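Local atomic coordinates of beta-lactamase (Chitinophaga pinensis, PDB entry 6N36), a protein that probably hydrolyses the amide bond of beta-lactam antibiotics at a two-zinc site of the metallo-beta-lactamase fold. Residues P158-G163 with I182-S187; N190-S195 with K205-T210. All coordinates share one frame; numbering follows the deposited sequence.

Contact 1: residues P158-G163 with I182-S187. With ZN (zinc ion), chain C.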
# COMPACT_ATOMS: atom_id res chain seq x y z
N PRO A 158 10.94 -3.22 5.15
CA PRO A 158 10.43 -3.61 6.46
C PRO A 158 10.55 -2.48 7.50
O PRO A 158 11.33 -1.51 7.33
CB PRO A 158 11.28 -4.76 6.86
CG PRO A 158 12.58 -4.51 6.14
CD PRO A 158 12.13 -4.02 4.77
N GLY A 159 9.79 -2.64 8.57
CA GLY A 159 9.85 -1.80 9.76
C GLY A 159 8.45 -1.45 10.22
O GLY A 159 8.02 -1.91 11.29
N HIS A 160 7.74 -0.70 9.42
CA HIS A 160 6.34 -0.32 9.78
C HIS A 160 5.53 -1.59 10.05
O HIS A 160 4.81 -1.67 11.05
CB HIS A 160 5.77 0.53 8.64
CG HIS A 160 4.45 1.04 8.97
ND1 HIS A 160 4.28 2.20 9.69
CD2 HIS A 160 3.22 0.54 8.74
CE1 HIS A 160 2.99 2.37 9.89
NE2 HIS A 160 2.32 1.39 9.34
N THR A 161 5.74 -2.65 9.26
CA THR A 161 5.46 -4.04 9.60
C THR A 161 6.66 -4.84 9.12
O THR A 161 7.41 -4.35 8.28
CB THR A 161 4.21 -4.65 8.97
OG1 THR A 161 4.36 -4.62 7.56
CG2 THR A 161 2.97 -3.87 9.33
N PRO A 162 6.87 -6.05 9.64
CA PRO A 162 8.00 -6.85 9.15
C PRO A 162 7.93 -7.02 7.63
O PRO A 162 9.04 -7.16 6.97
CB PRO A 162 7.84 -8.15 9.92
CG PRO A 162 7.25 -7.70 11.22
CD PRO A 162 6.21 -6.70 10.79
N GLY A 163 6.73 -7.18 7.08
CA GLY A 163 6.55 -7.44 5.63
C GLY A 163 6.15 -6.22 4.84
O GLY A 163 5.72 -6.38 3.64
N ILE A 182 4.81 2.75 -5.92
CA ILE A 182 3.80 2.81 -4.82
C ILE A 182 4.63 2.50 -3.56
O ILE A 182 5.04 1.33 -3.36
CB ILE A 182 2.66 1.83 -5.03
CG1 ILE A 182 1.90 2.09 -6.35
CG2 ILE A 182 1.74 1.86 -3.82
CD1 ILE A 182 1.28 3.42 -6.49
N ALA A 183 4.95 3.55 -2.83
CA ALA A 183 5.95 3.56 -1.75
C ALA A 183 5.29 3.33 -0.41
O ALA A 183 4.43 4.16 -0.04
CB ALA A 183 6.70 4.87 -1.69
N ASN A 184 5.75 2.35 0.35
CA ASN A 184 5.34 2.25 1.77
C ASN A 184 6.30 3.06 2.62
O ASN A 184 7.39 2.68 2.86
CB ASN A 184 5.24 0.80 2.24
CG ASN A 184 4.36 0.75 3.47
OD1 ASN A 184 3.12 0.70 3.35
ND2 ASN A 184 4.98 0.81 4.66
N ILE A 185 5.82 4.19 3.10
CA ILE A 185 6.67 5.18 3.80
C ILE A 185 6.99 4.59 5.17
O ILE A 185 6.14 4.00 5.83
CB ILE A 185 5.95 6.54 3.88
CG1 ILE A 185 5.78 7.16 2.50
CG2 ILE A 185 6.66 7.48 4.86
CD1 ILE A 185 7.02 7.36 1.69
N PRO A 186 8.26 4.65 5.59
CA PRO A 186 8.69 4.02 6.84
C PRO A 186 8.36 4.85 8.09
O PRO A 186 9.23 5.25 8.84
CB PRO A 186 10.18 3.84 6.62
CG PRO A 186 10.55 5.04 5.80
CD PRO A 186 9.41 5.15 4.80
N SER A 187 7.08 5.10 8.28
CA SER A 187 6.59 5.76 9.50
C SER A 187 6.79 4.87 10.73
O SER A 187 6.68 3.67 10.64
CB SER A 187 5.18 6.25 9.34
OG SER A 187 4.31 5.17 9.15
ZN ZN C . 0.23 1.11 9.16
O HOH W 1 0.04 3.07 7.76
O HOH W 2 -1.77 1.41 9.28
O HOH W 3 0.04 2.45 10.96

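Contact 2: residues N190-S195 with K205-T210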
# COMPACT_ATOMS: atom_id res chain seq x y z
N ASN A 190 4.40 5.58 17.80
CA ASN A 190 4.88 6.04 19.11
C ASN A 190 5.39 4.88 19.98
O ASN A 190 6.36 5.09 20.69
CB ASN A 190 3.73 6.77 19.80
CG ASN A 190 4.13 7.39 21.11
OD1 ASN A 190 5.24 7.92 21.20
ND2 ASN A 190 3.19 7.49 22.07
N ASP A 191 4.70 3.73 19.97
CA ASP A 191 5.01 2.66 20.96
C ASP A 191 6.25 1.88 20.49
O ASP A 191 6.78 1.07 21.27
CB ASP A 191 3.84 1.70 21.16
CG ASP A 191 2.66 2.32 21.91
OD1 ASP A 191 2.88 3.19 22.74
OD2 ASP A 191 1.52 1.93 21.57
N THR A 192 6.83 2.19 19.37
CA THR A 192 7.98 1.38 18.83
C THR A 192 9.30 1.78 19.45
O THR A 192 9.70 2.95 19.37
CB THR A 192 8.02 1.49 17.30
OG1 THR A 192 6.83 0.83 16.87
CG2 THR A 192 9.22 0.82 16.65
N LYS A 193 10.01 0.80 20.03
CA LYS A 193 11.37 0.91 20.57
C LYS A 193 12.36 0.41 19.52
O LYS A 193 12.34 -0.77 19.20
CB LYS A 193 11.43 0.11 21.87
CG LYS A 193 12.74 0.12 22.62
CD LYS A 193 12.56 -0.55 24.01
CE LYS A 193 13.83 -0.79 24.79
NZ LYS A 193 13.81 -2.12 25.49
N LEU A 194 13.11 1.31 18.89
CA LEU A 194 13.99 0.93 17.75
C LEU A 194 15.15 0.05 18.14
O LEU A 194 15.68 -0.65 17.25
CB LEU A 194 14.48 2.21 17.09
CG LEU A 194 13.39 2.98 16.37
CD1 LEU A 194 13.93 4.32 15.94
CD2 LEU A 194 12.83 2.24 15.15
N SER A 195 15.54 -0.03 19.42
CA SER A 195 16.56 -0.99 19.86
C SER A 195 16.03 -2.43 19.77
O SER A 195 16.83 -3.39 19.84
CB SER A 195 17.04 -0.66 21.28
OG SER A 195 15.95 -0.63 22.19
N LYS A 205 16.90 -2.35 12.99
CA LYS A 205 17.83 -2.70 11.90
C LYS A 205 17.06 -2.62 10.56
O LYS A 205 17.61 -2.16 9.53
CB LYS A 205 18.42 -4.08 12.14
CG LYS A 205 19.31 -4.13 13.38
CD LYS A 205 19.86 -5.54 13.62
CE LYS A 205 20.83 -5.55 14.77
NZ LYS A 205 20.14 -5.24 16.04
N ASP A 206 15.80 -3.08 10.58
CA ASP A 206 14.96 -3.10 9.37
C ASP A 206 14.64 -1.67 8.95
O ASP A 206 14.68 -1.35 7.76
CB ASP A 206 13.70 -3.93 9.62
CG ASP A 206 13.90 -5.40 9.37
OD1 ASP A 206 15.02 -5.84 8.95
OD2 ASP A 206 12.89 -6.18 9.63
N TYR A 207 14.21 -0.82 9.87
CA TYR A 207 13.91 0.58 9.52
C TYR A 207 15.16 1.25 8.95
O TYR A 207 15.04 1.96 7.95
CB TYR A 207 13.45 1.39 10.72
CG TYR A 207 11.96 1.40 10.97
CD1 TYR A 207 11.11 2.09 10.13
CD2 TYR A 207 11.42 0.71 12.04
CE1 TYR A 207 9.76 2.18 10.41
CE2 TYR A 207 10.07 0.80 12.34
CZ TYR A 207 9.23 1.50 11.50
OH TYR A 207 7.90 1.61 11.85
N ALA A 208 16.31 0.99 9.52
CA ALA A 208 17.56 1.60 9.05
C ALA A 208 17.83 1.18 7.60
O ALA A 208 18.15 2.02 6.72
CB ALA A 208 18.72 1.27 9.91
N TYR A 209 17.65 -0.12 7.33
CA TYR A 209 17.80 -0.69 5.98
C TYR A 209 16.84 -0.00 5.02
O TYR A 209 17.22 0.50 3.93
CB TYR A 209 17.62 -2.22 5.98
CG TYR A 209 17.40 -2.76 4.59
CD1 TYR A 209 18.46 -3.03 3.76
CD2 TYR A 209 16.14 -2.89 4.04
CE1 TYR A 209 18.27 -3.41 2.46
CE2 TYR A 209 15.92 -3.29 2.74
CZ TYR A 209 17.01 -3.65 1.96
OH TYR A 209 16.86 -4.01 0.64
N THR A 210 15.57 0.08 5.41
CA THR A 210 14.52 0.62 4.53
C THR A 210 14.80 2.08 4.20
O THR A 210 14.61 2.49 3.02
CB THR A 210 13.19 0.43 5.21
OG1 THR A 210 12.94 -0.98 5.20
CG2 THR A 210 12.07 1.17 4.52
O HOH W 4 6.27 1.49 14.19
O HOH W 5 18.34 -2.43 16.82

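Contact 1: residues P158-G163 with I182-S187
The three-histidine zinc site of the metallo-beta-lactamase fold is braced here from behind: H160, a ligand of the metal, rests its other ring nitrogen on S187. NE2 of H160 binds the zinc ion at 2.1 Å, and H83, H85 and three waters complete its shell. With CG of H160 anti to the backbone N (chi1 -175°), the ring spans from the zinc ion to S187, and ND1 donates to S187 O at 3.0 Å. This bond is nearly straight (168°), and S187 O lies almost in the plane of the imidazole, although the N-H reaches that oxygen from well above the carbonyl plane. Held at both nitrogens, the imidazole has little freedom to rotate or flip. S187 OG sits off the ring plane, 3.2 Å from H160 CE1, and is badly angled for a bond to ND1. P186 suits its place because its fixed ring favours the inverse gamma turn centred on it, just before S187. G159, just before H160, has a backbone conformation (phi 136°) that glycine adopts readily. N184 approaches more loosely, its ND2 4.1 Å from H160 CB, while its OD1 accepts a hydrogen bond from ND1 of H83. Second-shell oxygens thus orient two of the histidines, one through a backbone carbonyl and one through an amide, a design typical of histidine-rich zinc sites.

Contact 2: residues N190-S195 with K205-T210
Y207 projects from helix 203-215 toward L194 and T192 of the preceding loop. K205 comes first: its long, exposed side chain extends NZ to a water that donates to L194 O at 3.2 Å, although the lysine's own bond to that water is weak. D206 turns to another part of the loop, where OD2 is hydrogen-bonded to the hydroxyl of Y200. Y207 then carries the packing. Its CD2 lies 3.7 Å from CD2 of L194, and the two side chains cross at about a right angle. With CG anti to its carbonyl carbon (chi1 -69°), L194 brings CD2 to the ring, and its branched end also meets Y264 and V268 of helix 250-268, a place suited to a bulky apolar residue. T192 adds its methyl, CG2, 4.4 Å from CE2 of Y207. The phenol OH donates to S187 O and accepts from a water at 2.9 Å, which in turn is bonded to T192 OG1 at 2.8 Å. One turn further on, T210 OG1 probably bonds to P158 O. Between loop and helix, then, the direct touch is apolar and non-directional, while polar groups are joined through waters, so directional restraint on the tyrosine comes chiefly from its hydroxyl.

Along the chain both segments of contact 1 precede those of contact 2, and the centres lie about 10 Å apart. The long connection from strand 177-182 to helix 203-215 supplies S187 to the first and residues 190-195 to the second. Y207 joins them, its OH 2.7 Å from S187 O and 3.2 Å from H160 CA, so the carbonyl that steadies the zinc ligand has a second donor. Helix 203-215 also packs on contact 1 through L211 and M214, which touch P186. Contact 1 lies nearer the chain's centre, beside the metal, and contact 2 further out; together they tie the metal-binding loop to the helical layer beside it.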